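Local coordinates for protein arginine kinase (Anthopleura japonica, PDB 4RF7) that catalyses the reversible transfer of a phosphoryl group from ATP to L-arginine, giving phosphoarginine and ADP, at residues R488-Y493 with E584-I589; G513-L518 with N610-Q615; C278-G283 with R337-L342; I132-S137 with T284-S289. All blocks are in the same frame, centred on the assembly; numbering follows the deposited sequence.

Contact 1. Residues R488-Y493 with E584-I589; sequences RNVKGY and EDQLRI. With ARG (arginine), chain I.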
# COMPACT_ATOMS: atom_id res chain seq x y z
N ARG A 488 9.14 -20.67 4.76
CA ARG A 488 10.27 -20.17 5.52
C ARG A 488 10.07 -18.71 5.86
O ARG A 488 9.37 -17.98 5.14
CB ARG A 488 11.57 -20.33 4.73
CG ARG A 488 12.04 -21.77 4.51
CD ARG A 488 12.48 -22.42 5.81
NE ARG A 488 13.10 -23.73 5.59
CZ ARG A 488 12.44 -24.88 5.61
NH1 ARG A 488 11.13 -24.89 5.86
NH2 ARG A 488 13.08 -26.02 5.40
N ASN A 489 10.68 -18.26 6.95
CA ASN A 489 10.66 -16.85 7.28
C ASN A 489 12.08 -16.34 7.53
O ASN A 489 12.90 -17.05 8.11
CB ASN A 489 9.75 -16.60 8.48
CG ASN A 489 8.28 -16.76 8.12
OD1 ASN A 489 7.65 -15.85 7.59
ND2 ASN A 489 7.73 -17.94 8.41
N VAL A 490 12.36 -15.12 7.06
CA VAL A 490 13.72 -14.59 7.12
C VAL A 490 14.14 -14.21 8.54
O VAL A 490 13.39 -13.54 9.26
CB VAL A 490 13.89 -13.38 6.18
CG1 VAL A 490 15.32 -12.86 6.22
CG2 VAL A 490 13.51 -13.77 4.76
N LYS A 491 15.33 -14.64 8.94
CA LYS A 491 15.84 -14.36 10.28
C LYS A 491 16.08 -12.86 10.48
O LYS A 491 16.47 -12.16 9.55
CB LYS A 491 17.14 -15.13 10.53
CG LYS A 491 17.60 -15.09 11.98
CD LYS A 491 18.90 -15.85 12.21
CE LYS A 491 19.29 -15.76 13.67
NZ LYS A 491 20.67 -16.22 13.93
N GLY A 492 15.82 -12.38 11.69
CA GLY A 492 16.07 -10.98 12.02
C GLY A 492 14.82 -10.12 12.01
O GLY A 492 14.87 -8.94 12.35
N TYR A 493 13.69 -10.72 11.63
CA TYR A 493 12.44 -9.98 11.52
C TYR A 493 11.32 -10.57 12.35
O TYR A 493 11.45 -11.66 12.91
CB TYR A 493 12.00 -9.91 10.05
CG TYR A 493 13.03 -9.26 9.16
CD1 TYR A 493 13.11 -7.88 9.05
CD2 TYR A 493 13.93 -10.03 8.43
CE1 TYR A 493 14.05 -7.28 8.24
CE2 TYR A 493 14.88 -9.44 7.62
CZ TYR A 493 14.93 -8.06 7.53
OH TYR A 493 15.87 -7.46 6.73
N GLU A 584 1.51 -15.56 2.71
CA GLU A 584 1.14 -16.03 4.05
C GLU A 584 2.37 -16.08 4.96
O GLU A 584 2.32 -15.67 6.12
CB GLU A 584 0.49 -17.41 3.95
CG GLU A 584 0.24 -18.10 5.29
CD GLU A 584 -0.71 -19.27 5.17
OE1 GLU A 584 -1.27 -19.47 4.07
OE2 GLU A 584 -0.90 -19.99 6.17
N ASP A 585 3.47 -16.61 4.42
CA ASP A 585 4.77 -16.50 5.07
C ASP A 585 5.65 -15.61 4.20
O ASP A 585 5.28 -15.29 3.06
CB ASP A 585 5.42 -17.88 5.23
CG ASP A 585 4.74 -18.73 6.28
OD1 ASP A 585 5.06 -18.56 7.47
OD2 ASP A 585 3.89 -19.57 5.92
N GLN A 586 6.79 -15.20 4.73
CA GLN A 586 7.69 -14.33 3.98
C GLN A 586 8.27 -15.04 2.77
O GLN A 586 8.54 -14.42 1.74
CB GLN A 586 8.81 -13.81 4.89
CG GLN A 586 8.29 -12.87 5.97
CD GLN A 586 9.12 -12.92 7.23
OE1 GLN A 586 10.29 -13.31 7.21
NE2 GLN A 586 8.53 -12.51 8.35
N LEU A 587 8.44 -16.35 2.89
CA LEU A 587 8.92 -17.16 1.78
C LEU A 587 8.10 -18.43 1.64
O LEU A 587 8.02 -19.22 2.59
CB LEU A 587 10.40 -17.53 1.99
CG LEU A 587 11.44 -16.44 1.76
CD1 LEU A 587 12.77 -16.84 2.36
CD2 LEU A 587 11.59 -16.20 0.27
N ARG A 588 7.49 -18.62 0.48
CA ARG A 588 6.98 -19.94 0.13
C ARG A 588 7.75 -20.46 -1.07
O ARG A 588 7.64 -19.92 -2.18
CB ARG A 588 5.48 -19.95 -0.13
CG ARG A 588 4.94 -21.38 -0.12
CD ARG A 588 3.61 -21.53 -0.82
NE ARG A 588 2.49 -21.43 0.10
CZ ARG A 588 1.23 -21.67 -0.23
NH1 ARG A 588 0.27 -21.56 0.68
NH2 ARG A 588 0.93 -22.03 -1.47
N ILE A 589 8.53 -21.50 -0.84
CA ILE A 589 9.45 -22.01 -1.85
C ILE A 589 8.97 -23.36 -2.37
O ILE A 589 8.75 -24.30 -1.61
CB ILE A 589 10.87 -22.11 -1.26
CG1 ILE A 589 11.21 -20.82 -0.51
CG2 ILE A 589 11.89 -22.38 -2.36
CD1 ILE A 589 12.55 -20.85 0.21
N ARG I . 21.73 -21.28 11.23
CA ARG I . 21.70 -19.83 11.13
C ARG I . 21.12 -19.18 12.38
O ARG I . 21.37 -18.01 12.67
CB ARG I . 20.88 -19.39 9.92
CG ARG I . 19.39 -19.45 10.15
CD ARG I . 18.74 -20.63 9.47
NE ARG I . 19.13 -21.91 10.05
CZ ARG I . 18.90 -23.09 9.48
NH1 ARG I . 19.29 -24.20 10.08
NH2 ARG I . 18.30 -23.14 8.30
OXT ARG I . 20.38 -19.81 13.14
O HOH W 1 5.29 -15.80 8.98

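Contact 2. Residues G513-L518 with N610-Q615; sequences GVLSSL and NEIDKQ. With ARG (arginine), chain I.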
# COMPACT_ATOMS: atom_id res chain seq x y z
N GLY A 513 17.07 -9.83 -4.11
CA GLY A 513 18.51 -9.73 -4.31
C GLY A 513 19.17 -11.09 -4.41
O GLY A 513 20.01 -11.32 -5.27
N VAL A 514 18.77 -12.00 -3.52
CA VAL A 514 19.29 -13.36 -3.54
C VAL A 514 18.80 -14.14 -4.76
O VAL A 514 19.59 -14.77 -5.46
CB VAL A 514 18.92 -14.12 -2.25
CG1 VAL A 514 19.38 -15.57 -2.33
CG2 VAL A 514 19.54 -13.45 -1.03
N LEU A 515 17.50 -14.07 -5.02
CA LEU A 515 16.89 -14.80 -6.14
C LEU A 515 17.44 -14.37 -7.50
O LEU A 515 17.52 -15.18 -8.42
CB LEU A 515 15.37 -14.68 -6.11
CG LEU A 515 14.64 -15.18 -4.86
CD1 LEU A 515 13.13 -15.08 -5.01
CD2 LEU A 515 15.04 -16.62 -4.55
N SER A 516 17.80 -13.10 -7.62
CA SER A 516 18.33 -12.57 -8.87
C SER A 516 19.73 -13.12 -9.16
O SER A 516 20.17 -13.16 -10.31
CB SER A 516 18.37 -11.04 -8.84
OG SER A 516 19.52 -10.56 -8.16
N SER A 517 20.42 -13.56 -8.11
CA SER A 517 21.78 -14.08 -8.25
C SER A 517 21.79 -15.58 -8.49
O SER A 517 22.85 -16.19 -8.65
CB SER A 517 22.61 -13.75 -7.01
OG SER A 517 22.37 -14.68 -5.97
N LEU A 518 20.60 -16.18 -8.50
CA LEU A 518 20.47 -17.62 -8.75
C LEU A 518 20.83 -17.95 -10.20
O LEU A 518 20.21 -17.44 -11.14
CB LEU A 518 19.06 -18.11 -8.41
CG LEU A 518 18.68 -18.10 -6.93
CD1 LEU A 518 17.31 -18.73 -6.69
CD2 LEU A 518 19.74 -18.81 -6.12
N ASN A 610 18.95 -23.85 0.53
CA ASN A 610 20.24 -23.75 1.22
C ASN A 610 21.01 -22.48 0.87
O ASN A 610 21.70 -21.90 1.72
CB ASN A 610 21.10 -24.99 0.96
CG ASN A 610 20.57 -26.22 1.66
OD1 ASN A 610 19.87 -26.11 2.67
ND2 ASN A 610 20.91 -27.40 1.14
N GLU A 611 20.89 -22.04 -0.38
CA GLU A 611 21.57 -20.83 -0.83
C GLU A 611 20.93 -19.58 -0.22
O GLU A 611 21.63 -18.69 0.26
CB GLU A 611 21.55 -20.73 -2.36
CG GLU A 611 22.23 -19.49 -2.91
CD GLU A 611 23.71 -19.42 -2.55
OE1 GLU A 611 24.31 -20.48 -2.28
OE2 GLU A 611 24.26 -18.30 -2.56
N ILE A 612 19.60 -19.52 -0.24
CA ILE A 612 18.86 -18.45 0.42
C ILE A 612 19.19 -18.45 1.91
O ILE A 612 19.37 -17.39 2.51
CB ILE A 612 17.34 -18.62 0.22
CG1 ILE A 612 16.96 -18.46 -1.25
CG2 ILE A 612 16.56 -17.63 1.08
CD1 ILE A 612 15.50 -18.75 -1.56
N ASP A 613 19.26 -19.64 2.49
CA ASP A 613 19.60 -19.80 3.90
C ASP A 613 20.97 -19.17 4.19
O ASP A 613 21.09 -18.32 5.08
CB ASP A 613 19.62 -21.29 4.26
CG ASP A 613 19.62 -21.52 5.76
OD1 ASP A 613 19.75 -20.53 6.52
OD2 ASP A 613 19.49 -22.69 6.18
N LYS A 614 21.98 -19.59 3.43
CA LYS A 614 23.34 -19.07 3.57
C LYS A 614 23.41 -17.55 3.50
O LYS A 614 24.14 -16.92 4.27
CB LYS A 614 24.24 -19.68 2.50
CG LYS A 614 25.65 -19.11 2.46
CD LYS A 614 26.45 -19.70 1.30
CE LYS A 614 27.89 -19.19 1.29
NZ LYS A 614 28.66 -19.75 0.13
N GLN A 615 22.64 -16.96 2.59
CA GLN A 615 22.70 -15.51 2.37
C GLN A 615 21.88 -14.70 3.39
O GLN A 615 22.28 -13.60 3.76
CB GLN A 615 22.26 -15.16 0.95
CG GLN A 615 23.25 -15.57 -0.15
CD GLN A 615 23.02 -14.83 -1.45
OE1 GLN A 615 22.81 -13.62 -1.47
NE2 GLN A 615 23.06 -15.56 -2.57
N ARG I . 21.73 -21.28 11.23
CA ARG I . 21.70 -19.83 11.13
C ARG I . 21.12 -19.18 12.38
O ARG I . 21.37 -18.01 12.67
CB ARG I . 20.88 -19.39 9.92
CG ARG I . 19.39 -19.45 10.15
CD ARG I . 18.74 -20.63 9.47
NE ARG I . 19.13 -21.91 10.05
CZ ARG I . 18.90 -23.09 9.48
NH1 ARG I . 19.29 -24.20 10.08
NH2 ARG I . 18.30 -23.14 8.30
OXT ARG I . 20.38 -19.81 13.14

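Contact 3. Residues C278-G283 with R337-L342; sequences CPSNLG and RRRLGL. With ARG (arginine), chain G.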
# COMPACT_ATOMS: atom_id res chain seq x y z
N CYS A 278 -5.84 29.21 -8.74
CA CYS A 278 -7.05 29.29 -7.94
C CYS A 278 -6.73 29.86 -6.57
O CYS A 278 -5.80 29.39 -5.90
CB CYS A 278 -7.69 27.91 -7.79
SG CYS A 278 -9.29 27.95 -6.94
N PRO A 279 -7.49 30.87 -6.13
CA PRO A 279 -7.27 31.48 -4.82
C PRO A 279 -7.43 30.48 -3.67
O PRO A 279 -6.97 30.76 -2.56
CB PRO A 279 -8.33 32.59 -4.73
CG PRO A 279 -9.31 32.29 -5.85
CD PRO A 279 -8.53 31.58 -6.91
N SER A 280 -8.06 29.34 -3.93
CA SER A 280 -8.23 28.30 -2.92
C SER A 280 -6.89 27.68 -2.51
O SER A 280 -6.76 27.12 -1.42
CB SER A 280 -9.15 27.19 -3.44
OG SER A 280 -8.57 26.54 -4.55
N ASN A 281 -5.90 27.77 -3.40
CA ASN A 281 -4.60 27.15 -3.20
C ASN A 281 -3.50 28.12 -2.76
O ASN A 281 -2.32 27.78 -2.83
CB ASN A 281 -4.16 26.42 -4.47
CG ASN A 281 -4.84 25.08 -4.65
OD1 ASN A 281 -4.92 24.28 -3.72
ND2 ASN A 281 -5.34 24.82 -5.86
N LEU A 282 -3.88 29.31 -2.33
CA LEU A 282 -2.89 30.30 -1.88
C LEU A 282 -2.28 29.91 -0.53
O LEU A 282 -2.71 28.93 0.08
CB LEU A 282 -3.52 31.69 -1.80
CG LEU A 282 -3.92 32.29 -3.16
CD1 LEU A 282 -4.68 33.60 -2.99
CD2 LEU A 282 -2.69 32.51 -4.01
N GLY A 283 -1.28 30.66 -0.09
CA GLY A 283 -0.65 30.42 1.20
C GLY A 283 0.37 29.30 1.17
O GLY A 283 1.49 29.48 0.69
N ARG A 337 -7.81 21.83 6.63
CA ARG A 337 -8.81 22.77 6.14
C ARG A 337 -8.18 24.09 5.71
O ARG A 337 -8.73 24.80 4.87
CB ARG A 337 -9.88 23.04 7.20
CG ARG A 337 -10.84 21.89 7.47
CD ARG A 337 -12.09 22.41 8.18
NE ARG A 337 -12.94 21.34 8.71
CZ ARG A 337 -13.96 20.80 8.05
NH1 ARG A 337 -14.68 19.84 8.62
NH2 ARG A 337 -14.26 21.22 6.83
N ARG A 338 -7.03 24.42 6.29
CA ARG A 338 -6.45 25.76 6.13
C ARG A 338 -5.15 25.81 5.32
O ARG A 338 -4.38 24.85 5.32
CB ARG A 338 -6.22 26.39 7.51
CG ARG A 338 -7.48 26.60 8.33
CD ARG A 338 -7.15 27.16 9.70
NE ARG A 338 -8.34 27.59 10.42
CZ ARG A 338 -8.32 28.21 11.60
NH1 ARG A 338 -7.16 28.46 12.19
NH2 ARG A 338 -9.45 28.57 12.18
N ARG A 339 -4.93 26.94 4.66
CA ARG A 339 -3.74 27.15 3.83
C ARG A 339 -3.11 28.54 4.02
O ARG A 339 -1.93 28.75 3.73
CB ARG A 339 -4.06 26.91 2.35
CG ARG A 339 -4.27 25.46 2.01
CD ARG A 339 -4.92 25.28 0.65
NE ARG A 339 -5.30 23.88 0.45
CZ ARG A 339 -6.23 23.48 -0.42
NH1 ARG A 339 -6.87 24.36 -1.17
NH2 ARG A 339 -6.51 22.19 -0.52
N LEU A 340 -3.91 29.49 4.48
CA LEU A 340 -3.41 30.84 4.75
C LEU A 340 -3.45 31.12 6.26
O LEU A 340 -4.46 30.87 6.92
CB LEU A 340 -4.23 31.88 3.99
CG LEU A 340 -3.79 32.21 2.56
CD1 LEU A 340 -4.88 32.94 1.79
CD2 LEU A 340 -2.53 33.05 2.59
N GLY A 341 -2.34 31.62 6.80
CA GLY A 341 -2.29 31.96 8.21
C GLY A 341 -1.54 30.94 9.05
O GLY A 341 -1.30 31.14 10.24
N LEU A 342 -1.18 29.82 8.42
CA LEU A 342 -0.35 28.81 9.06
C LEU A 342 0.72 28.37 8.07
O LEU A 342 0.48 28.33 6.86
CB LEU A 342 -1.18 27.62 9.55
CG LEU A 342 -1.57 26.51 8.57
CD1 LEU A 342 -2.26 25.36 9.30
CD2 LEU A 342 -2.46 27.03 7.44
N ARG G . -13.16 26.29 -10.11
CA ARG G . -13.84 25.28 -9.29
C ARG G . -14.97 25.88 -8.46
O ARG G . -15.12 27.10 -8.36
CB ARG G . -12.84 24.56 -8.38
CG ARG G . -11.94 25.48 -7.56
CD ARG G . -11.10 24.70 -6.55
NE ARG G . -10.45 23.53 -7.15
CZ ARG G . -9.28 23.56 -7.78
NH1 ARG G . -8.77 22.45 -8.29
NH2 ARG G . -8.63 24.71 -7.91
OXT ARG G . -15.76 25.14 -7.87

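Contact 4. Residues I132-S137 with T284-S289; sequences IRVARS and TGMRAS. With ARG (arginine), chain H.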
# COMPACT_ATOMS: atom_id res chain seq x y z
N ILE A 132 1.30 14.27 0.93
CA ILE A 132 1.43 15.72 1.02
C ILE A 132 1.64 16.33 -0.36
O ILE A 132 2.58 15.98 -1.08
CB ILE A 132 2.59 16.16 1.94
CG1 ILE A 132 2.44 15.54 3.33
CG2 ILE A 132 2.62 17.68 2.06
CD1 ILE A 132 3.62 15.82 4.25
N ARG A 133 0.76 17.26 -0.73
CA ARG A 133 0.82 17.93 -2.02
C ARG A 133 1.01 19.43 -1.81
O ARG A 133 0.45 20.00 -0.87
CB ARG A 133 -0.49 17.69 -2.77
CG ARG A 133 -0.67 18.53 -4.02
CD ARG A 133 -2.07 19.11 -4.07
NE ARG A 133 -2.12 20.50 -3.62
CZ ARG A 133 -3.24 21.18 -3.41
NH1 ARG A 133 -3.18 22.45 -3.00
NH2 ARG A 133 -4.43 20.61 -3.59
N VAL A 134 1.81 20.06 -2.66
CA VAL A 134 1.87 21.53 -2.72
C VAL A 134 1.76 22.02 -4.16
O VAL A 134 2.18 21.34 -5.10
CB VAL A 134 3.17 22.11 -2.08
CG1 VAL A 134 3.17 21.90 -0.57
CG2 VAL A 134 4.41 21.49 -2.72
N ALA A 135 1.16 23.19 -4.33
CA ALA A 135 1.09 23.85 -5.63
C ALA A 135 2.06 25.04 -5.63
O ALA A 135 2.12 25.78 -4.65
CB ALA A 135 -0.32 24.32 -5.93
N ARG A 136 2.82 25.20 -6.71
CA ARG A 136 3.81 26.28 -6.79
C ARG A 136 3.87 26.85 -8.21
O ARG A 136 3.54 26.16 -9.18
CB ARG A 136 5.19 25.76 -6.39
CG ARG A 136 5.34 25.35 -4.92
CD ARG A 136 5.42 26.55 -3.99
NE ARG A 136 5.72 26.16 -2.61
CZ ARG A 136 4.81 25.88 -1.69
NH1 ARG A 136 3.52 25.95 -1.99
NH2 ARG A 136 5.18 25.53 -0.47
N SER A 137 4.30 28.10 -8.32
CA SER A 137 4.51 28.73 -9.63
C SER A 137 5.85 29.47 -9.65
O SER A 137 6.24 30.07 -8.65
CB SER A 137 3.36 29.68 -9.96
OG SER A 137 2.15 28.97 -10.14
N THR A 284 -0.01 28.14 1.70
CA THR A 284 0.86 26.97 1.71
C THR A 284 0.78 26.24 0.37
O THR A 284 1.71 25.53 -0.01
CB THR A 284 0.48 25.99 2.83
OG1 THR A 284 -0.87 25.54 2.63
CG2 THR A 284 0.60 26.65 4.18
N GLY A 285 -0.35 26.39 -0.32
CA GLY A 285 -0.62 25.62 -1.52
C GLY A 285 -0.76 24.14 -1.20
O GLY A 285 -0.72 23.29 -2.10
N MET A 286 -0.96 23.83 0.08
CA MET A 286 -0.81 22.47 0.58
C MET A 286 -2.12 21.71 0.81
O MET A 286 -3.11 22.28 1.29
CB MET A 286 0.03 22.46 1.86
CG MET A 286 0.17 21.08 2.51
SD MET A 286 1.31 21.06 3.91
CE MET A 286 2.88 21.29 3.06
N ARG A 287 -2.12 20.43 0.44
CA ARG A 287 -3.10 19.48 0.95
C ARG A 287 -2.35 18.31 1.57
O ARG A 287 -1.77 17.48 0.87
CB ARG A 287 -4.02 18.97 -0.16
CG ARG A 287 -5.09 18.01 0.37
CD ARG A 287 -6.03 17.49 -0.71
NE ARG A 287 -7.12 16.72 -0.13
CZ ARG A 287 -7.07 15.41 0.12
NH1 ARG A 287 -8.11 14.79 0.65
NH2 ARG A 287 -5.98 14.72 -0.16
N ALA A 288 -2.33 18.26 2.90
CA ALA A 288 -1.73 17.14 3.62
C ALA A 288 -2.84 16.18 4.02
O ALA A 288 -3.88 16.61 4.52
CB ALA A 288 -0.98 17.62 4.85
N SER A 289 -2.62 14.88 3.82
CA SER A 289 -3.67 13.90 4.10
C SER A 289 -3.17 12.54 4.59
O SER A 289 -2.04 12.12 4.29
CB SER A 289 -4.57 13.70 2.89
OG SER A 289 -3.84 13.21 1.78
N ARG H . -5.96 12.19 -5.28
CA ARG H . -6.41 11.34 -4.18
C ARG H . -7.20 12.16 -3.16
O ARG H . -8.42 12.32 -3.28
CB ARG H . -5.21 10.67 -3.50
CG ARG H . -5.58 9.62 -2.47
CD ARG H . -4.37 9.16 -1.67
NE ARG H . -4.33 9.74 -0.34
CZ ARG H . -3.81 9.13 0.72
NH1 ARG H . -3.30 7.92 0.60
NH2 ARG H . -3.81 9.73 1.91
OXT ARG H . -6.64 12.68 -2.19

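Contact 1. Residues R488-Y493 with E584-I589
Arg488 and Leu587 form an antiparallel hydrogen-bonded pair where strand 479-488 ends beside the start of strand 587-594. Arg488 N reaches Leu587 O at 2.8 Å in a nearly straight bond; the return from Leu587 N to Arg488 O, 2.9 Å long, is bent, with an N-H...O angle of 134°. Past this pair the chain runs into the type II turn Val490-Tyr493, and side-chain amides take over the bridging.

Asn489 suits this point because its carboxamide, like a peptide, both accepts and donates. Its OD1 takes the N-H of Gln586 at 3.1 Å, the donor standing above the plane of the amide carbonyl. Its ND2 gives to Asp585 OD1 at 2.9 Å, with that oxygen almost in the amide plane and approached on the anti side of the carboxylate, well out of the carboxylate plane. Gln586, just ahead of strand 587-594, answers from the other segment. Its extended chain crosses Asn489 at about a right angle, the two amide planes 85° apart, and carries OE1 to Val490 N at 2.8 Å. Alongside, Val490 CG2 packs on Leu587 CD1 at 4.0 Å, and Leu587 continues onto Val511 and Ile612 of two helices.

Outside partners complete the polar groups: Asn489 ND2 also holds Leu627 O, Asp585 OD1 is met by Ser628 OG, and Gln586 NE2 gives to Ala494 O. In this buried place the two amides carry the pairing on past the last main-chain pair, and the several donors round Asp585 OD1 would probably help stabilise its negative charge.

Contact 2. Residues G513-L518 with N610-Q615
Val514 lays its two methyls against the amide of Gln615, the side chains coming from opposite directions. CG2 of Val514 touches Gln615 OE1 at 3.3 Å, while its CG1 lies 3.7 Å from Gln615 NE2. The valine reaches both because CG1 stands anti to its backbone N (chi1 175°), which leaves CG2 on the other flank of CB. A branched residue suits the place: CG1 of Val514 serves a second neighbour too, Ile612 CG1 at 3.9 Å.

Deeper in, Leu515 leaves its backbone pointing away from the other helix, yet its end comes round to it, so that CD2 reaches Ile612 CD1 at 3.7 Å, the two side chains meeting at a slant. Ile612 also packs on Ile589, and thereby joins helix 501-516 to the sheet through helix 598-616. At the helix end, Leu518 CD2 slides past the aliphatic CG of Glu611.

The polar bonds here run within each segment. Gln615 NE2 donates to Glu611 OE2 at 3.0 Å, one helical turn back, on the anti lone pair of OE2, which lies near the amide plane of Gln615. Likewise Ser517 OG turns back to Val514 O at 2.8 Å, an oxygen that also accepts Ser517 N, as suits a serine just past the end of a helix.

The seam is therefore apolar on its buried side and more polar toward the surface, at Gln615, Glu611 and Ser517. Its cohesion comes from close-fitting methyls, and the Glu611 bond probably holds the Gln615 amide in the orientation in which Val514 packs against it.

Contact 3. Residues C278-G283 with R337-L342
The guanidino-substrate pocket of the phosphagen kinase catalytic domain is bordered by the loop 278-283, and this contact joins that loop to segment 337-342. Cys278 belongs to the substrate site by similarity to relatives. In keeping with this, a bound arginine lies beside it, its NH2 3.3 Å from Cys278 CB, and is hydrogen-bonded to Glu232.

Arg339 makes the polar link. Its chain, straight from CG to NE, runs along the loop and sends NH1 to Ser280 O at 2.8 Å. That oxygen lies in the guanidinium plane, although NH1 itself stands above the plane of the carbonyl. Asn281 OD1 sits 3.2 Å above one guanidinium face, near the rim, at a poor angle for bonding to NH1; it is instead held by Arg133, of the predicted ATP site, while Arg339 NE gives to Met286 O. A long, multidonor side chain thus ties together two main-chain oxygens, of Ser280 and Met286.

Gly283, with positive phi and no side chain, lets the backbones close up: its CA makes a C-H...O contact with Arg339 O at 3.3 Å. Leu340 CD2 lies 3.5 Å from the same Gly283 CA. The other methyl of Leu340, CD1, rests 4.0 Å from Leu282 CB, where Ile93 also packs.

Contact 4. Residues I132-S137 with T284-S289
Main-chain bonds come first: Arg133 and Arg287 form an antiparallel hydrogen-bonded pair, Arg133 N to Arg287 O at 3.0 Å and Arg287 N to Arg133 O at 2.9 Å, between strands whose directions differ by 176°. Further on, Ala135 N donates to Gly285 O, and Gly285, at positive phi, lies too close to Ala135 O to leave room for a side chain.

Arginine-to-carbonyl bonds form the second group. Arg133 NH1 gives to Gly285 O at 2.8 Å, an oxygen near the guanidinium plane, approaching from the opposite face of that carbonyl to Ala135 N; one oxygen is thus gripped twice. Bends in the middle of its chain curl Arg133 back to this point, where Arg287 CB lies over one face of the guanidinium and Asn281 OD1 is a further partner of NH1. Arg136 NH1 reaches Thr284 O at 2.7 Å in a nearly straight bond and also donates to the preceding carbonyl, Ala135 O, while NH2 is paired with Glu344.

Apolar packing fills the other face, that of Ile132, Val134, Met286 and Ala288. Flexible Met286 bends at its end, placing CE 3.8 Å from Ile132 CG2 and 3.7 Å from Val134 CG1, and helix 246-264 covers Ile132.

Arg287 instead extends straight out, with NH1 paired to Asp333 and NH2 3.0 Å from OXT of a bound arginine. An apolar face packed on helices and an arginine-bearing face fit the central antiparallel sheet of the phosphagen kinase catalytic domain, Arg133 and Arg287 being consistent with the predicted ATP site.

From the N terminus, contact 4 opens first at 132-137 and closes at 284-289, joining neighbouring strands of the first repeat's sheet. Contact 3 opens at 278-283, before that closure, and ends at 337-342, so the two cross. They also touch, through Asn281 with Arg133 and Arg339 with Met286, tying a substrate-side loop to the sheet. In the second repeat, contact 1 (488-493 with 584-589) and contact 2 (513-518 with 610-615) cross likewise, and they meet where strand 587-594 packs on helix 598-616. The two pairs follow in series on opposite sides of the chain's centre, contacts 1 and 3 having centres about 47 Å apart.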